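Local coordinates for protein FACT complex subunit SPT16 (Ashbya gossypii, PDB 6A8M) that probably reorganises nucleosomes as the SPT16 subunit of the FACT histone chaperone, in transcription, replication and repair, this chain being its N-terminal peptidase-like domain, at residues S39-T50 with A135-K143. Sequence-based numbering, arbitrary orientation.
Sequences SADEENPYQKTT and ATKDSYQGK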
loop_
_atom_site.group_PDB
_atom_site.type_symbol
_atom_site.label_atom_id
_atom_site.label_comp_id
_atom_site.label_asym_id
_atom_site.label_seq_id
_atom_site.Cartn_x
_atom_site.Cartn_y
_atom_site.Cartn_z
ATOM N N SER A 39 10.377 -15.274 10.323
ATOM C CA SER A 39 10.991 -15.431 9.014
ATOM C C SER A 39 10.238 -14.598 7.984
ATOM O O SER A 39 9.019 -14.412 8.070
ATOM C CB SER A 39 11.006 -16.908 8.602
ATOM O OG SER A 39 11.825 -17.664 9.487
ATOM N N ALA A 40 10.975 -14.098 6.997
ATOM C CA ALA A 40 10.347 -13.305 5.950
ATOM C C ALA A 40 9.339 -14.148 5.185
ATOM O O ALA A 40 9.547 -15.343 4.950
ATOM C CB ALA A 40 11.402 -12.742 5.000
ATOM N N ASP A 41 8.223 -13.523 4.829
ATOM C CA ASP A 41 7.145 -14.160 4.079
ATOM C C ASP A 41 6.868 -13.257 2.881
ATOM O O ASP A 41 6.052 -12.335 2.973
ATOM C CB ASP A 41 5.910 -14.344 4.953
ATOM C CG ASP A 41 4.819 -15.121 4.257
ATOM O OD1 ASP A 41 5.047 -15.549 3.101
ATOM O OD2 ASP A 41 3.742 -15.307 4.877
ATOM N N GLU A 42 7.561 -13.509 1.766
ATOM C CA GLU A 42 7.393 -12.662 0.589
ATOM C C GLU A 42 5.988 -12.746 0.008
ATOM O O GLU A 42 5.630 -11.904 -0.824
ATOM C CB GLU A 42 8.431 -13.023 -0.477
ATOM N N GLU A 43 5.181 -13.717 0.439
ATOM C CA GLU A 43 3.808 -13.838 -0.031
ATOM C C GLU A 43 2.833 -12.925 0.705
ATOM O O GLU A 43 1.692 -12.778 0.252
ATOM C CB GLU A 43 3.341 -15.290 0.090
ATOM C CG GLU A 43 3.942 -16.199 -0.965
ATOM C CD GLU A 43 3.931 -15.562 -2.342
ATOM O OE1 GLU A 43 5.023 -15.280 -2.885
ATOM O OE2 GLU A 43 2.828 -15.327 -2.879
ATOM N N ASN A 44 3.243 -12.314 1.817
ATOM C CA ASN A 44 2.395 -11.382 2.563
ATOM C C ASN A 44 3.221 -10.170 2.958
ATOM O O ASN A 44 3.605 -10.004 4.123
ATOM C CB ASN A 44 1.774 -12.058 3.786
ATOM C CG ASN A 44 0.844 -13.179 3.404
ATOM O OD1 ASN A 44 1.287 -14.283 3.078
ATOM N ND2 ASN A 44 -0.457 -12.906 3.428
ATOM N N PRO A 45 3.485 -9.273 2.006
ATOM C CA PRO A 45 4.394 -8.148 2.269
ATOM C C PRO A 45 3.783 -6.999 3.056
ATOM O O PRO A 45 4.524 -6.089 3.439
ATOM C CB PRO A 45 4.772 -7.681 0.855
ATOM C CG PRO A 45 3.560 -8.039 0.024
ATOM C CD PRO A 45 3.026 -9.318 0.602
ATOM N N TYR A 46 2.470 -6.993 3.288
ATOM C CA TYR A 46 1.798 -5.844 3.885
ATOM C C TYR A 46 1.353 -6.103 5.320
ATOM O O TYR A 46 0.425 -5.434 5.799
ATOM C CB TYR A 46 0.598 -5.419 3.028
ATOM C CG TYR A 46 1.006 -5.117 1.588
ATOM C CD1 TYR A 46 1.959 -4.152 1.309
ATOM C CD2 TYR A 46 0.469 -5.834 0.528
ATOM C CE1 TYR A 46 2.363 -3.883 -0.008
ATOM C CE2 TYR A 46 0.854 -5.564 -0.779
ATOM C CZ TYR A 46 1.790 -4.606 -1.038
ATOM O OH TYR A 46 2.154 -4.367 -2.339
ATOM N N GLN A 47 1.983 -7.046 6.018
ATOM C CA GLN A 47 1.700 -7.209 7.443
ATOM C C GLN A 47 2.212 -5.990 8.210
ATOM O O GLN A 47 3.182 -5.335 7.815
ATOM C CB GLN A 47 2.332 -8.490 7.991
ATOM C CG GLN A 47 1.765 -9.774 7.339
ATOM C CD GLN A 47 2.012 -11.023 8.149
ATOM O OE1 GLN A 47 1.125 -11.481 8.863
ATOM N NE2 GLN A 47 3.217 -11.586 8.040
ATOM N N LYS A 48 1.530 -5.670 9.312
ATOM C CA LYS A 48 1.820 -4.407 9.980
ATOM C C LYS A 48 3.253 -4.356 10.472
ATOM O O LYS A 48 3.892 -3.296 10.441
ATOM C CB LYS A 48 0.849 -4.183 11.136
ATOM C CG LYS A 48 -0.594 -4.154 10.693
ATOM C CD LYS A 48 -0.871 -3.015 9.741
ATOM C CE LYS A 48 -2.291 -3.162 9.132
ATOM N NZ LYS A 48 -3.354 -3.350 10.168
ATOM N N THR A 49 3.779 -5.485 10.938
ATOM C CA THR A 49 5.137 -5.465 11.473
ATOM C C THR A 49 6.153 -5.257 10.366
ATOM O O THR A 49 7.126 -4.507 10.541
ATOM C CB THR A 49 5.421 -6.756 12.237
ATOM O OG1 THR A 49 4.464 -6.874 13.293
ATOM C CG2 THR A 49 6.801 -6.711 12.827
ATOM N N THR A 50 5.922 -5.879 9.208
ATOM C CA THR A 50 6.783 -5.640 8.052
ATOM C C THR A 50 6.697 -4.198 7.592
ATOM O O THR A 50 7.718 -3.579 7.276
ATOM C CB THR A 50 6.403 -6.588 6.913
ATOM O OG1 THR A 50 6.591 -7.936 7.341
ATOM C CG2 THR A 50 7.258 -6.304 5.647
ATOM N N ALA A 135 0.550 -6.005 16.998
ATOM C CA ALA A 135 -0.009 -6.237 15.663
ATOM C C ALA A 135 -0.710 -7.593 15.709
ATOM O O ALA A 135 -0.122 -8.640 15.424
ATOM C CB ALA A 135 1.087 -6.160 14.600
ATOM N N THR A 136 -1.988 -7.573 16.108
ATOM C CA THR A 136 -2.635 -8.804 16.560
ATOM C C THR A 136 -2.934 -9.759 15.412
ATOM O O THR A 136 -3.054 -10.968 15.645
ATOM C CB THR A 136 -3.927 -8.495 17.341
ATOM O OG1 THR A 136 -4.832 -7.723 16.537
ATOM C CG2 THR A 136 -3.610 -7.705 18.608
ATOM N N LYS A 137 -3.011 -9.259 14.183
ATOM C CA LYS A 137 -3.372 -10.099 13.046
ATOM C C LYS A 137 -2.170 -10.634 12.282
ATOM O O LYS A 137 -2.356 -11.448 11.371
ATOM C CB LYS A 137 -4.278 -9.326 12.088
ATOM C CG LYS A 137 -5.462 -8.680 12.792
ATOM C CD LYS A 137 -6.264 -9.706 13.565
ATOM C CE LYS A 137 -7.326 -9.036 14.422
ATOM N NZ LYS A 137 -8.029 -7.978 13.653
ATOM N N ASP A 138 -0.953 -10.221 12.629
ATOM C CA ASP A 138 0.220 -10.661 11.882
ATOM C C ASP A 138 0.573 -12.113 12.185
ATOM O O ASP A 138 0.341 -12.627 13.285
ATOM C CB ASP A 138 1.431 -9.793 12.207
ATOM C CG ASP A 138 1.334 -8.390 11.634
ATOM O OD1 ASP A 138 0.280 -7.998 11.089
ATOM O OD2 ASP A 138 2.346 -7.673 11.735
ATOM N N SER A 139 1.184 -12.769 11.208
ATOM C CA SER A 139 1.594 -14.156 11.384
ATOM C C SER A 139 2.939 -14.366 10.712
ATOM O O SER A 139 3.109 -14.004 9.542
ATOM C CB SER A 139 0.552 -15.120 10.803
ATOM O OG SER A 139 1.023 -16.459 10.848
ATOM N N TYR A 140 3.890 -14.929 11.459
ATOM C CA TYR A 140 5.202 -15.290 10.940
ATOM C C TYR A 140 5.588 -16.679 11.437
ATOM O O TYR A 140 5.077 -17.168 12.448
ATOM C CB TYR A 140 6.286 -14.277 11.350
ATOM C CG TYR A 140 6.049 -12.858 10.873
ATOM C CD1 TYR A 140 5.339 -11.943 11.651
ATOM C CD2 TYR A 140 6.549 -12.426 9.647
ATOM C CE1 TYR A 140 5.115 -10.635 11.221
ATOM C CE2 TYR A 140 6.345 -11.115 9.206
ATOM C CZ TYR A 140 5.630 -10.227 9.998
ATOM O OH TYR A 140 5.436 -8.949 9.552
ATOM N N GLN A 141 6.494 -17.323 10.701
ATOM C CA GLN A 141 7.000 -18.639 11.055
ATOM C C GLN A 141 8.391 -18.534 11.663
ATOM O O GLN A 141 9.016 -17.468 11.679
ATOM C CB GLN A 141 7.054 -19.558 9.829
ATOM C CG GLN A 141 5.776 -19.594 9.026
ATOM C CD GLN A 141 4.663 -20.338 9.733
ATOM O OE1 GLN A 141 4.917 -21.258 10.514
ATOM N NE2 GLN A 141 3.419 -19.948 9.459
ATOM N N GLY A 142 8.874 -19.662 12.165
ATOM C CA GLY A 142 10.258 -19.747 12.566
ATOM C C GLY A 142 10.418 -19.950 14.066
ATOM O O GLY A 142 9.518 -19.678 14.868
ATOM N N LYS A 143 11.601 -20.447 14.430
ATOM C CA LYS A 143 11.918 -20.774 15.817
ATOM C C LYS A 143 11.830 -19.543 16.718
ATOM O O LYS A 143 11.327 -19.619 17.847
ATOM C CB LYS A 143 13.323 -21.396 15.854
ATOM C CG LYS A 143 13.683 -22.154 17.091
ATOM C CD LYS A 143 15.083 -22.776 16.996
ATOM C CE LYS A 143 15.195 -23.864 15.919
ATOM N NZ LYS A 143 14.539 -25.157 16.242
HETATM O O HOH W 1 7.073 -16.170 8.037
HETATM O O HOH W 2 -1.374 -11.325 8.267
#
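D138 turns its carboxylate to the first turn of the helix that begins at K48, a worked example of how an acidic side chain from a distant loop can bind the amino end of a helix whose N-cap residue is another. Its two oxygens divide the work. OD2 accepts the backbone N of T49 on its syn lone pair at 2.7 Å and, on the anti side, OG1 of the same threonine, while OD1 takes the longer bond from K48 N (3.2 Å). The N-H groups of K48 and T49, at the start of the helix, would probably help stabilise the negative charge. T49 can offer both donors because its OG1 lies beside its own backbone N (chi1 -59°). With an alanine here instead of the aspartate, the N-H groups of K48 and T49 and the T49 hydroxyl would probably lose these acceptors at the helix start.

Q47, the N-cap residue, reaches over to the backbone of 135-143 with its amide. OE1 receives S139 N at 2.7 Å and NE2 gives to S139 O at 2.8 Å, so two bonds to one residue's backbone fix the amide's rotation. The same NE2 sits 3.3 Å above one face of the Y140 ring, displaced toward its rim, with amide and ring planes 39° apart. Y140 OH donates to T50 OG1 over 2.7 Å, and OG1 lies in the ring plane, at its edge. At the far end, S39 N bonds to Q141 O, and a water links S39 O to Q141 N.

The contact thus joins, within the N-terminal lobe, the loop and first helical turn that follow strand 32-37 to the loop that leads from the adjacent parallel strand 131-134 to helix 143-158; T49, T50 and Y140 also pack on L37 of strand 32-37, and T50 OG1 is further bonded to E60.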